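Accelerated cell death 11 (PDB 4NT1) selectively transfers ceramide-1-phosphate and phytoceramide-1-phosphate between membranes. Local coordinates at residues A[111-114]-A[115-119]; A[138-141]-A[142-146]; A[180-183]-A[184-188]. All coordinates share one frame; numbering follows the deposited sequence.

Contact 1 (A[111-114]-A[115-119])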
loop_
_atom_site.group_PDB
_atom_site.type_symbol
_atom_site.label_atom_id
_atom_site.label_comp_id
_atom_site.label_asym_id
_atom_site.label_seq_id
_atom_site.Cartn_x
_atom_site.Cartn_y
_atom_site.Cartn_z
ATOM N N MET A 111 -0.387 4.720 1.501
ATOM C CA MET A 111 0.685 5.279 2.333
ATOM C C MET A 111 2.045 5.225 1.624
ATOM O O MET A 111 2.834 6.164 1.707
ATOM C CB MET A 111 0.792 4.595 3.702
ATOM C CG MET A 111 1.566 5.473 4.734
ATOM S SD MET A 111 2.540 4.518 5.915
ATOM C CE MET A 111 4.042 4.185 4.983
ATOM N N VAL A 112 2.322 4.116 0.948
ATOM C CA VAL A 112 3.576 3.978 0.215
ATOM C C VAL A 112 3.614 4.983 -0.935
ATOM O O VAL A 112 4.633 5.637 -1.157
ATOM C CB VAL A 112 3.828 2.536 -0.273
ATOM C CG1 VAL A 112 5.115 2.472 -1.128
ATOM C CG2 VAL A 112 3.946 1.581 0.919
ATOM N N LYS A 113 2.499 5.133 -1.642
ATOM C CA LYS A 113 2.426 6.138 -2.698
ATOM C C LYS A 113 2.788 7.538 -2.185
ATOM O O LYS A 113 3.573 8.244 -2.812
ATOM C CB LYS A 113 1.038 6.186 -3.343
ATOM C CG LYS A 113 0.947 7.217 -4.474
ATOM C CD LYS A 113 -0.468 7.437 -4.975
ATOM C CE LYS A 113 -1.220 8.409 -4.108
ATOM N NZ LYS A 113 -1.978 9.375 -4.952
ATOM N N VAL A 114 2.203 7.943 -1.056
ATOM C CA VAL A 114 2.478 9.276 -0.498
ATOM C C VAL A 114 3.902 9.360 0.017
ATOM O O VAL A 114 4.588 10.363 -0.177
ATOM C CB VAL A 114 1.503 9.644 0.643
ATOM C CG1 VAL A 114 1.892 10.997 1.283
ATOM C CG2 VAL A 114 0.075 9.681 0.121
ATOM N N LEU A 115 4.349 8.301 0.682
ATOM C CA LEU A 115 5.739 8.226 1.106
ATOM C C LEU A 115 6.692 8.506 -0.066
ATOM O O LEU A 115 7.585 9.361 0.036
ATOM C CB LEU A 115 6.040 6.852 1.704
ATOM C CG LEU A 115 7.518 6.642 2.016
ATOM C CD1 LEU A 115 7.929 7.570 3.158
ATOM C CD2 LEU A 115 7.752 5.196 2.404
ATOM N N PHE A 116 6.507 7.786 -1.175
ATOM C CA PHE A 116 7.335 7.980 -2.364
ATOM C C PHE A 116 7.228 9.404 -2.936
ATOM O O PHE A 116 8.237 10.030 -3.277
ATOM C CB PHE A 116 6.992 6.940 -3.446
ATOM C CG PHE A 116 7.535 5.560 -3.165
ATOM C CD1 PHE A 116 8.187 5.275 -1.970
ATOM C CD2 PHE A 116 7.390 4.542 -4.097
ATOM C CE1 PHE A 116 8.686 3.999 -1.712
ATOM C CE2 PHE A 116 7.896 3.270 -3.847
ATOM C CZ PHE A 116 8.544 3.001 -2.657
ATOM N N GLU A 117 6.009 9.909 -3.059
ATOM C CA GLU A 117 5.803 11.276 -3.521
ATOM C C GLU A 117 6.598 12.245 -2.647
ATOM O O GLU A 117 7.218 13.190 -3.139
ATOM C CB GLU A 117 4.317 11.653 -3.462
ATOM C CG GLU A 117 3.462 11.086 -4.592
ATOM C CD GLU A 117 1.962 11.270 -4.352
ATOM O OE1 GLU A 117 1.556 11.419 -3.183
ATOM O OE2 GLU A 117 1.185 11.260 -5.335
ATOM N N GLN A 118 6.562 12.024 -1.339
ATOM C CA GLN A 118 7.196 12.963 -0.419
ATOM C C GLN A 118 8.715 12.844 -0.430
ATOM O O GLN A 118 9.420 13.849 -0.275
ATOM C CB GLN A 118 6.641 12.817 0.999
ATOM C CG GLN A 118 5.176 13.242 1.119
ATOM C CD GLN A 118 5.000 14.730 0.914
ATOM O OE1 GLN A 118 5.833 15.527 1.342
ATOM N NE2 GLN A 118 3.924 15.115 0.236
ATOM N N ILE A 119 9.218 11.626 -0.605
ATOM C CA ILE A 119 10.649 11.427 -0.768
ATOM C C ILE A 119 11.132 12.179 -2.006
ATOM O O ILE A 119 12.107 12.927 -1.955
ATOM C CB ILE A 119 11.013 9.937 -0.862
ATOM C CG1 ILE A 119 10.818 9.265 0.505
ATOM C CG2 ILE A 119 12.446 9.774 -1.338
ATOM C CD1 ILE A 119 11.095 7.771 0.507
#
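Four successive backbone hydrogen bonds tie residues 111-114 to 115-118: Leu115 N to Met111 O, Phe116 N to Val112 O, Glu117 N to Lys113 O and Gln118 N to Val114 O. Leu115 N lies 2.8 Å from Met111 O, and the set forms the i to i+4 ladder of an alpha helix. Among the side chains, Lys113 and Glu117 form a long salt bridge, with NZ of Lys113 3.7 Å from OE2 of Glu117. The lysine chain is extended to CD and bent at chi3 (83°) and chi4, while the Glu117 carboxylate reaches back along the helix to meet it. This turn belongs to helix 98-121 of the all-helical GLTP fold, and neighbouring helices pack against it: Val112 touches Val44 and Phe48 of helix 34-51, Val114 meets Ser135 of helix 129-139, and Phe116 packs on Val184 of helix 173-199. Within the turn, Val112 and Phe116 run side by side. The methyl CG1 of Val112 sits over one face of the Phe116 ring in a CH-pi contact, 3.9 Å from the centroid and 14° off the ring normal. On a different side of the helix, CG1 of Val114 lies alongside CG of Gln118 at 4.0 Å.

Contact 2 (A[138-141]-A[142-146]); sequences QVFA and PHHGW
As helix 129-139 runs out, the backbone turns tightly, with His143 N bonded to Phe140 O at 2.9 Å and His144 N to Ala141 O at 3.2 Å, both i to i+3 bonds whose donors stand above the carbonyl planes, the second by 68°. Pro142, which has no N-H to give, fits into this turn with its CD 3.6 Å from CB of Ala141. The His143 imidazole folds back along the chain until its CD2 edge lies 3.1 Å from Val139 O, in the plane of the ring. A water donates to the same Val139 O and reaches NE2 of His143 weakly, so it spans the two residues. His144 takes a different course: with CG anti to its carbonyl carbon (chi1 -82°), its ring turns one face to Phe140 O, which is 3.6 Å from CG of His144. CE1 of His144 comes to 3.9 Å from CB of Phe140. The Phe140 and His144 rings are nearly parallel, at 12°, yet slid so far apart that they barely overlap, and Phe57 meets both edge-to-face. Tyr136 OH bonds to ND1 of His144 and Asp61 OD2 to NE2, which fixes the rotation of the imidazole. His144 and Asp61 both bind ceramide-1-phosphate, and the turn carries His144 into the lipid-binding site of the GLTP fold, next to Asp61.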
loop_
_atom_site.group_PDB
_atom_site.type_symbol
_atom_site.label_atom_id
_atom_site.label_comp_id
_atom_site.label_asym_id
_atom_site.label_seq_id
_atom_site.Cartn_x
_atom_site.Cartn_y
_atom_site.Cartn_z
ATOM N N GLN A 138 -1.336 11.480 6.907
ATOM C CA GLN A 138 -2.400 11.578 5.916
ATOM C C GLN A 138 -3.204 10.288 5.796
ATOM O O GLN A 138 -4.432 10.315 5.717
ATOM C CB GLN A 138 -1.854 11.963 4.541
ATOM C CG GLN A 138 -2.933 12.058 3.463
ATOM C CD GLN A 138 -2.360 12.307 2.081
ATOM O OE1 GLN A 138 -1.396 13.053 1.929
ATOM N NE2 GLN A 138 -2.946 11.674 1.067
ATOM N N VAL A 139 -2.509 9.155 5.766
ATOM C CA VAL A 139 -3.166 7.894 5.426
ATOM C C VAL A 139 -3.640 7.079 6.629
ATOM O O VAL A 139 -4.772 6.594 6.642
ATOM C CB VAL A 139 -2.263 7.033 4.496
ATOM C CG1 VAL A 139 -2.927 5.688 4.183
ATOM C CG2 VAL A 139 -1.964 7.797 3.214
ATOM N N PHE A 140 -2.794 6.939 7.644
ATOM C CA PHE A 140 -3.094 6.026 8.739
ATOM C C PHE A 140 -3.564 6.682 10.041
ATOM O O PHE A 140 -4.386 6.118 10.753
ATOM C CB PHE A 140 -1.908 5.099 9.020
ATOM C CG PHE A 140 -1.807 3.933 8.076
ATOM C CD1 PHE A 140 -2.788 2.957 8.053
ATOM C CD2 PHE A 140 -0.716 3.802 7.231
ATOM C CE1 PHE A 140 -2.691 1.874 7.186
ATOM C CE2 PHE A 140 -0.610 2.718 6.364
ATOM C CZ PHE A 140 -1.599 1.757 6.345
ATOM N N ALA A 141 -3.045 7.860 10.367
ATOM C CA ALA A 141 -3.465 8.501 11.608
ATOM C C ALA A 141 -4.994 8.598 11.773
ATOM O O ALA A 141 -5.494 8.412 12.875
ATOM C CB ALA A 141 -2.802 9.879 11.773
ATOM N N PRO A 142 -5.743 8.897 10.690
ATOM C CA PRO A 142 -7.199 9.017 10.867
ATOM C C PRO A 142 -7.881 7.716 11.293
ATOM O O PRO A 142 -9.043 7.744 11.699
ATOM C CB PRO A 142 -7.694 9.422 9.471
ATOM C CG PRO A 142 -6.498 10.029 8.809
ATOM C CD PRO A 142 -5.339 9.225 9.313
ATOM N N HIS A 143 -7.172 6.598 11.206
ATOM C CA HIS A 143 -7.781 5.290 11.443
ATOM C C HIS A 143 -7.185 4.648 12.681
ATOM O O HIS A 143 -7.533 3.519 13.043
ATOM C CB HIS A 143 -7.583 4.378 10.221
ATOM C CG HIS A 143 -8.058 4.981 8.934
ATOM N ND1 HIS A 143 -9.392 5.100 8.617
ATOM C CD2 HIS A 143 -7.376 5.500 7.885
ATOM C CE1 HIS A 143 -9.515 5.675 7.434
ATOM N NE2 HIS A 143 -8.306 5.923 6.965
ATOM N N HIS A 144 -6.293 5.387 13.336
ATOM C CA HIS A 144 -5.571 4.899 14.505
ATOM C C HIS A 144 -5.965 5.641 15.770
ATOM O O HIS A 144 -6.117 6.853 15.753
ATOM C CB HIS A 144 -4.070 5.078 14.300
ATOM C CG HIS A 144 -3.432 3.998 13.487
ATOM N ND1 HIS A 144 -2.167 4.119 12.954
ATOM C CD2 HIS A 144 -3.875 2.771 13.131
ATOM C CE1 HIS A 144 -1.858 3.013 12.300
ATOM N NE2 HIS A 144 -2.879 2.179 12.392
ATOM N N GLY A 145 -6.115 4.907 16.867
ATOM C CA GLY A 145 -6.382 5.510 18.160
ATOM C C GLY A 145 -5.187 6.317 18.634
ATOM O O GLY A 145 -4.063 6.095 18.185
ATOM N N TRP A 146 -5.428 7.256 19.547
ATOM C CA TRP A 146 -4.367 8.137 20.024
ATOM C C TRP A 146 -3.115 7.415 20.509
ATOM O O TRP A 146 -2.004 7.829 20.197
ATOM C CB TRP A 146 -4.863 9.092 21.118
ATOM C CG TRP A 146 -3.713 9.858 21.686
ATOM C CD1 TRP A 146 -3.080 10.923 21.115
ATOM C CD2 TRP A 146 -3.027 9.590 22.912
ATOM N NE1 TRP A 146 -2.047 11.345 21.917
ATOM C CE2 TRP A 146 -1.995 10.544 23.030
ATOM C CE3 TRP A 146 -3.191 8.646 23.932
ATOM C CZ2 TRP A 146 -1.131 10.580 24.123
ATOM C CZ3 TRP A 146 -2.331 8.680 25.014
ATOM C CH2 TRP A 146 -1.311 9.641 25.100
HETATM O O HOH W 1 -6.548 6.566 4.246
#

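Contact 3 (A[180-183]-A[184-188]); sequences MQSY and VNSSA
Met180 begins this turn of helix 173-199, part of the helical GLTP fold, by accepting the N-H of Val184: Met180 O and Val184 N are 2.9 Å apart, with the donor in the carbonyl plane. The branch CG2 of Val184 also rests against the same carbonyl, 3.3 Å from Met180 O. Gln181 O takes Asn185 N in the next i to i+4 bond, and alongside it the Gln181 and Asn185 side chains cross, with amide planes 33° apart. The Gln181 chain bends back at chi2, which carries its amide close to that of Asn185.

Ser182 O likewise receives Ser186 N, nearly end-on to the carbonyl. The hydroxyls of these two serines stand 4.4 Å apart from Ser182 OG to Ser186 OG, too far for a direct bond, and a water hydrogen-bonds to both, 2.8 Å from Ser182 OG and 2.8 Å from Ser186 OG, bridging the side chains across one helical turn. This side of the turn faces helix 10-25, where Ser182 touches Ser15 and Ser186 packs on Phe18 and Ala22.

Tyr183 closes the segment. Its ring, projecting from a CG anti to the backbone N (chi1 174°), reaches across to helix 98-121, where the hydroxyl bonds to Leu109 O. CB of Ser187 lies over one ring face in a CH-pi contact, 3.8 Å from the centroid. The Tyr183 carbonyl oxygen is gripped twice by Ser187, whose backbone N and side-chain hydroxyl arrive from opposite faces of the carbonyl plane. For the latter, a chi1 of 68° places the oxygen between the backbone N and the carbonyl carbon, and Ser187 OG donates to Tyr183 O at 2.8 Å.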
loop_
_atom_site.group_PDB
_atom_site.type_symbol
_atom_site.label_atom_id
_atom_site.label_comp_id
_atom_site.label_asym_id
_atom_site.label_seq_id
_atom_site.Cartn_x
_atom_site.Cartn_y
_atom_site.Cartn_z
ATOM N N MET A 180 10.503 4.887 -7.941
ATOM C CA MET A 180 9.522 5.416 -6.995
ATOM C C MET A 180 8.434 6.175 -7.752
ATOM O O MET A 180 7.237 5.974 -7.525
ATOM C CB MET A 180 10.184 6.329 -5.951
ATOM C CG MET A 180 10.939 5.575 -4.861
ATOM S SD MET A 180 11.513 6.696 -3.572
ATOM C CE MET A 180 12.332 5.563 -2.461
ATOM N N GLN A 181 8.849 7.045 -8.666
ATOM C CA GLN A 181 7.885 7.791 -9.460
ATOM C C GLN A 181 7.015 6.846 -10.293
ATOM O O GLN A 181 5.844 7.114 -10.537
ATOM C CB GLN A 181 8.595 8.785 -10.377
ATOM C CG GLN A 181 7.620 9.643 -11.169
ATOM C CD GLN A 181 6.820 10.558 -10.276
ATOM O OE1 GLN A 181 5.595 10.448 -10.183
ATOM N NE2 GLN A 181 7.510 11.476 -9.608
ATOM N N SER A 182 7.597 5.746 -10.747
ATOM C CA SER A 182 6.828 4.776 -11.510
ATOM C C SER A 182 5.733 4.185 -10.630
ATOM O O SER A 182 4.569 4.126 -11.033
ATOM C CB SER A 182 7.711 3.648 -12.030
ATOM O OG SER A 182 6.943 2.766 -12.840
ATOM N N TYR A 183 6.112 3.758 -9.424
ATOM C CA TYR A 183 5.122 3.237 -8.477
ATOM C C TYR A 183 4.038 4.269 -8.199
ATOM O O TYR A 183 2.849 3.935 -8.110
ATOM C CB TYR A 183 5.757 2.812 -7.148
ATOM C CG TYR A 183 4.691 2.418 -6.145
ATOM C CD1 TYR A 183 4.116 1.149 -6.182
ATOM C CD2 TYR A 183 4.218 3.324 -5.208
ATOM C CE1 TYR A 183 3.117 0.789 -5.290
ATOM C CE2 TYR A 183 3.229 2.971 -4.309
ATOM C CZ TYR A 183 2.677 1.702 -4.359
ATOM O OH TYR A 183 1.688 1.345 -3.462
ATOM N N VAL A 184 4.449 5.524 -8.041
ATOM C CA VAL A 184 3.481 6.579 -7.782
ATOM C C VAL A 184 2.496 6.690 -8.939
ATOM O O VAL A 184 1.284 6.783 -8.723
ATOM C CB VAL A 184 4.151 7.936 -7.538
ATOM C CG1 VAL A 184 3.105 9.046 -7.593
ATOM C CG2 VAL A 184 4.877 7.925 -6.198
ATOM N N ASN A 185 3.015 6.667 -10.165
ATOM C CA ASN A 185 2.162 6.792 -11.354
ATOM C C ASN A 185 1.239 5.604 -11.593
ATOM O O ASN A 185 0.133 5.765 -12.110
ATOM C CB ASN A 185 3.004 7.028 -12.603
ATOM C CG ASN A 185 3.714 8.357 -12.565
ATOM O OD1 ASN A 185 3.314 9.254 -11.828
ATOM N ND2 ASN A 185 4.760 8.496 -13.364
ATOM N N SER A 186 1.703 4.413 -11.240
ATOM C CA SER A 186 0.902 3.212 -11.450
ATOM C C SER A 186 -0.113 3.015 -10.329
ATOM O O SER A 186 -1.271 2.654 -10.574
ATOM C CB SER A 186 1.800 1.980 -11.557
ATOM O OG SER A 186 2.575 2.025 -12.744
ATOM N N SER A 187 0.317 3.272 -9.099
ATOM C CA SER A 187 -0.533 3.009 -7.945
ATOM C C SER A 187 -1.700 3.981 -7.867
ATOM O O SER A 187 -2.774 3.633 -7.366
ATOM C CB SER A 187 0.275 3.019 -6.637
ATOM O OG SER A 187 0.754 4.316 -6.328
ATOM N N ALA A 188 -1.514 5.195 -8.373
ATOM C CA ALA A 188 -2.576 6.192 -8.243
ATOM C C ALA A 188 -3.886 5.741 -8.890
ATOM O O ALA A 188 -4.922 5.734 -8.229
ATOM C CB ALA A 188 -2.131 7.569 -8.756
HETATM O O HOH W 2 4.995 1.197 -11.660
#

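In the fold
Along the chain the contacts come in series, contact 1 on helix 98-121, contact 2 at the end of helix 129-139 and in the loop after it, and contact 3 on helix 173-199. Contact 1 is the middle piece: its centre lies about 9 Å from that of contact 3 and about 16 Å from that of contact 2, and it touches both. Phe116 and Tyr183 rings meet at one side, while Met111 packs on Phe140 at the other. Contacts 2 and 3, with centres about 23 Å apart, do not touch. Helix 98-121, which also carries lipid-binding Arg100 and Arg104, thus lies between the site around His144 and helical core away from it.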